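Long-range contact in 3-carboxy-cis,cis-muconate cycloisomerase (Pseudomonas putida, PDB 1RE5), which belongs to the mostly helical fumarase/aspartase superfamily of enzymes, whose members assemble as homotetramers around long helical bundles: residues D[127-132]-D[336-341]. Residues are numbered along the deposited sequence; the frame is centred on the assembly and turned at random.
Sequences ADLGKL and GALRQA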
ATOM      1  N   ALA D 127       0.960  27.173   8.148  1.00 29.05           N
ATOM      2  CA  ALA D 127       1.952  28.071   8.734  1.00 28.44           C
ATOM      3  C   ALA D 127       3.337  27.557   8.392  1.00 29.27           C
ATOM      4  O   ALA D 127       4.127  28.254   7.744  1.00 29.06           O
ATOM      5  CB  ALA D 127       1.784  28.137  10.240  1.00 26.93           C
ATOM      6  N   ASP D 128       3.623  26.328   8.826  1.00 29.86           N
ATOM      7  CA  ASP D 128       4.915  25.697   8.563  1.00 28.57           C
ATOM      8  C   ASP D 128       5.283  25.696   7.076  1.00 27.20           C
ATOM      9  O   ASP D 128       6.424  25.991   6.728  1.00 25.90           O
ATOM     10  CB  ASP D 128       4.934  24.268   9.104  1.00 29.59           C
ATOM     11  CG  ASP D 128       4.901  24.220  10.622  1.00 30.97           C
ATOM     12  OD1 ASP D 128       5.247  25.241  11.256  1.00 32.04           O
ATOM     13  OD2 ASP D 128       4.546  23.160  11.183  1.00 32.33           O
ATOM     14  N   LEU D 129       4.332  25.366   6.204  1.00 25.71           N
ATOM     15  CA  LEU D 129       4.617  25.371   4.772  1.00 25.94           C
ATOM     16  C   LEU D 129       5.055  26.746   4.314  1.00 25.74           C
ATOM     17  O   LEU D 129       6.055  26.865   3.610  1.00 25.39           O
ATOM     18  CB  LEU D 129       3.403  24.953   3.941  1.00 25.88           C
ATOM     19  CG  LEU D 129       3.140  23.467   3.713  1.00 26.18           C
ATOM     20  CD1 LEU D 129       1.945  23.320   2.798  1.00 26.59           C
ATOM     21  CD2 LEU D 129       4.358  22.811   3.098  1.00 27.59           C
ATOM     22  N   GLY D 130       4.301  27.775   4.708  1.00 25.29           N
ATOM     23  CA  GLY D 130       4.634  29.138   4.322  1.00 24.91           C
ATOM     24  C   GLY D 130       5.996  29.533   4.862  1.00 25.53           C
ATOM     25  O   GLY D 130       6.813  30.146   4.173  1.00 25.21           O
ATOM     26  N   LYS D 131       6.256  29.174   6.110  1.00 26.05           N
ATOM     27  CA  LYS D 131       7.539  29.489   6.715  1.00 27.29           C
ATOM     28  C   LYS D 131       8.650  28.794   5.904  1.00 27.21           C
ATOM     29  O   LYS D 131       9.590  29.435   5.444  1.00 28.71           O
ATOM     30  CB  LYS D 131       7.538  29.024   8.171  1.00 28.71           C
ATOM     31  CG  LYS D 131       8.806  29.316   8.947  1.00 33.97           C
ATOM     32  CD  LYS D 131       8.711  28.739  10.361  1.00 38.53           C
ATOM     33  CE  LYS D 131       8.485  27.213  10.333  1.00 42.97           C
ATOM     34  NZ  LYS D 131       8.145  26.623  11.676  1.00 44.08           N
ATOM     35  N   LEU D 132       8.519  27.486   5.710  1.00 26.22           N
ATOM     36  CA  LEU D 132       9.490  26.715   4.950  1.00 25.58           C
ATOM     37  C   LEU D 132       9.686  27.251   3.527  1.00 25.88           C
ATOM     38  O   LEU D 132      10.811  27.337   3.045  1.00 27.38           O
ATOM     39  CB  LEU D 132       9.062  25.242   4.900  1.00 25.12           C
ATOM     40  CG  LEU D 132       9.941  24.254   4.118  1.00 25.11           C
ATOM     41  CD1 LEU D 132      11.332  24.123   4.745  1.00 23.19           C
ATOM     42  CD2 LEU D 132       9.246  22.920   4.090  1.00 24.08           C
ATOM     43  N   GLY D 336       6.102  16.146  11.599  1.00 21.32           N
ATOM     44  CA  GLY D 336       7.479  15.910  11.981  1.00 20.95           C
ATOM     45  C   GLY D 336       8.428  16.165  10.827  1.00 22.65           C
ATOM     46  O   GLY D 336       9.555  16.624  11.037  1.00 23.68           O
ATOM     47  N   ALA D 337       7.990  15.869   9.601  1.00 23.66           N
ATOM     48  CA  ALA D 337       8.842  16.080   8.427  1.00 24.23           C
ATOM     49  C   ALA D 337       8.983  17.565   8.133  1.00 24.19           C
ATOM     50  O   ALA D 337      10.070  18.036   7.824  1.00 26.09           O
ATOM     51  CB  ALA D 337       8.279  15.340   7.192  1.00 23.26           C
ATOM     52  N   LEU D 338       7.886  18.305   8.231  1.00 24.36           N
ATOM     53  CA  LEU D 338       7.928  19.741   7.986  1.00 24.68           C
ATOM     54  C   LEU D 338       8.896  20.379   8.972  1.00 25.21           C
ATOM     55  O   LEU D 338       9.733  21.215   8.611  1.00 23.96           O
ATOM     56  CB  LEU D 338       6.538  20.342   8.167  1.00 23.04           C
ATOM     57  CG  LEU D 338       5.688  20.288   6.908  1.00 22.89           C
ATOM     58  CD1 LEU D 338       4.260  20.567   7.274  1.00 23.27           C
ATOM     59  CD2 LEU D 338       6.207  21.293   5.878  1.00 21.31           C
ATOM     60  N   ARG D 339       8.770  19.963  10.225  1.00 26.20           N
ATOM     61  CA  ARG D 339       9.619  20.470  11.281  1.00 28.36           C
ATOM     62  C   ARG D 339      11.093  20.301  10.958  1.00 29.29           C
ATOM     63  O   ARG D 339      11.870  21.258  11.003  1.00 29.96           O
ATOM     64  CB  ARG D 339       9.333  19.739  12.571  1.00 29.78           C
ATOM     65  CG  ARG D 339      10.142  20.285  13.700  1.00 36.43           C
ATOM     66  CD  ARG D 339      10.003  19.439  14.931  1.00 43.12           C
ATOM     67  NE  ARG D 339      10.412  20.175  16.122  1.00 47.78           N
ATOM     68  CZ  ARG D 339      10.621  19.611  17.305  1.00 50.42           C
ATOM     69  NH1 ARG D 339      10.462  18.294  17.452  1.00 52.75           N
ATOM     70  NH2 ARG D 339      10.980  20.368  18.340  1.00 51.91           N
ATOM     71  N   GLN D 340      11.470  19.071  10.631  1.00 29.97           N
ATOM     72  CA  GLN D 340      12.853  18.739  10.317  1.00 29.16           C
ATOM     73  C   GLN D 340      13.349  19.392   9.038  1.00 28.59           C
ATOM     74  O   GLN D 340      14.510  19.778   8.954  1.00 28.76           O
ATOM     75  CB  GLN D 340      13.000  17.232  10.207  1.00 30.86           C
ATOM     76  CG  GLN D 340      14.322  16.736  10.696  1.00 32.08           C
ATOM     77  CD  GLN D 340      14.572  17.112  12.137  1.00 33.18           C
ATOM     78  OE1 GLN D 340      13.757  16.825  13.028  1.00 31.12           O
ATOM     79  NE2 GLN D 340      15.709  17.757  12.381  1.00 33.54           N
ATOM     80  N   ALA D 341      12.475  19.514   8.041  1.00 28.19           N
ATOM     81  CA  ALA D 341      12.851  20.143   6.773  1.00 28.55           C
ATOM     82  C   ALA D 341      13.191  21.618   7.002  1.00 29.70           C
ATOM     83  O   ALA D 341      14.074  22.170   6.343  1.00 29.29           O
ATOM     84  CB  ALA D 341      11.716  20.028   5.761  1.00 26.76           C
TER
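Leu-338 reaches from helix 319-347 into the angle between Leu-129, Leu-132 and the root of Asp-128 on helix 106-142, and its two methyl branches divide the work. CD2 of Leu-338 lies 3.7 Å from Leu-129 CD2 and 3.9 Å from Leu-132 CD2, and both leucine side chains lie aslant to that of Leu-338. Leu-338 CD1 turns instead to Asp-128, 4.2 Å from the methylene carbon CB of Asp-128. About one turn further along, Leu-132 extends with CG anti to the backbone N (chi1 179°), which carries its fork toward Ala-341. There Leu-132 CD2 faces the Ala-341 methyl, while Leu-132 CD1 rests 3.7 Å from Ala-341 O.

The two segments run in nearly the same N-to-C direction, their axes 10.1 Å apart and inclined by 24°, as expected of neighbours in the long helical bundle of this superfamily. Leu-247 of helix 231-257 touches Leu-132, Leu-338 and Ala-341, and Leu-173 of helix 162-187 backs Leu-129 and Leu-132.

Beside this apolar patch the Asp-128 carboxylate is engaged within its own helix: Lys-131 NZ makes a salt-bridging hydrogen bond of 3.2 Å to Asp-128 OD1, arriving from above the carboxylate plane, 45° out of it. No hydrogen bond or salt bridge links the two segments, so their direct association here rests on van der Waals and hydrophobic packing.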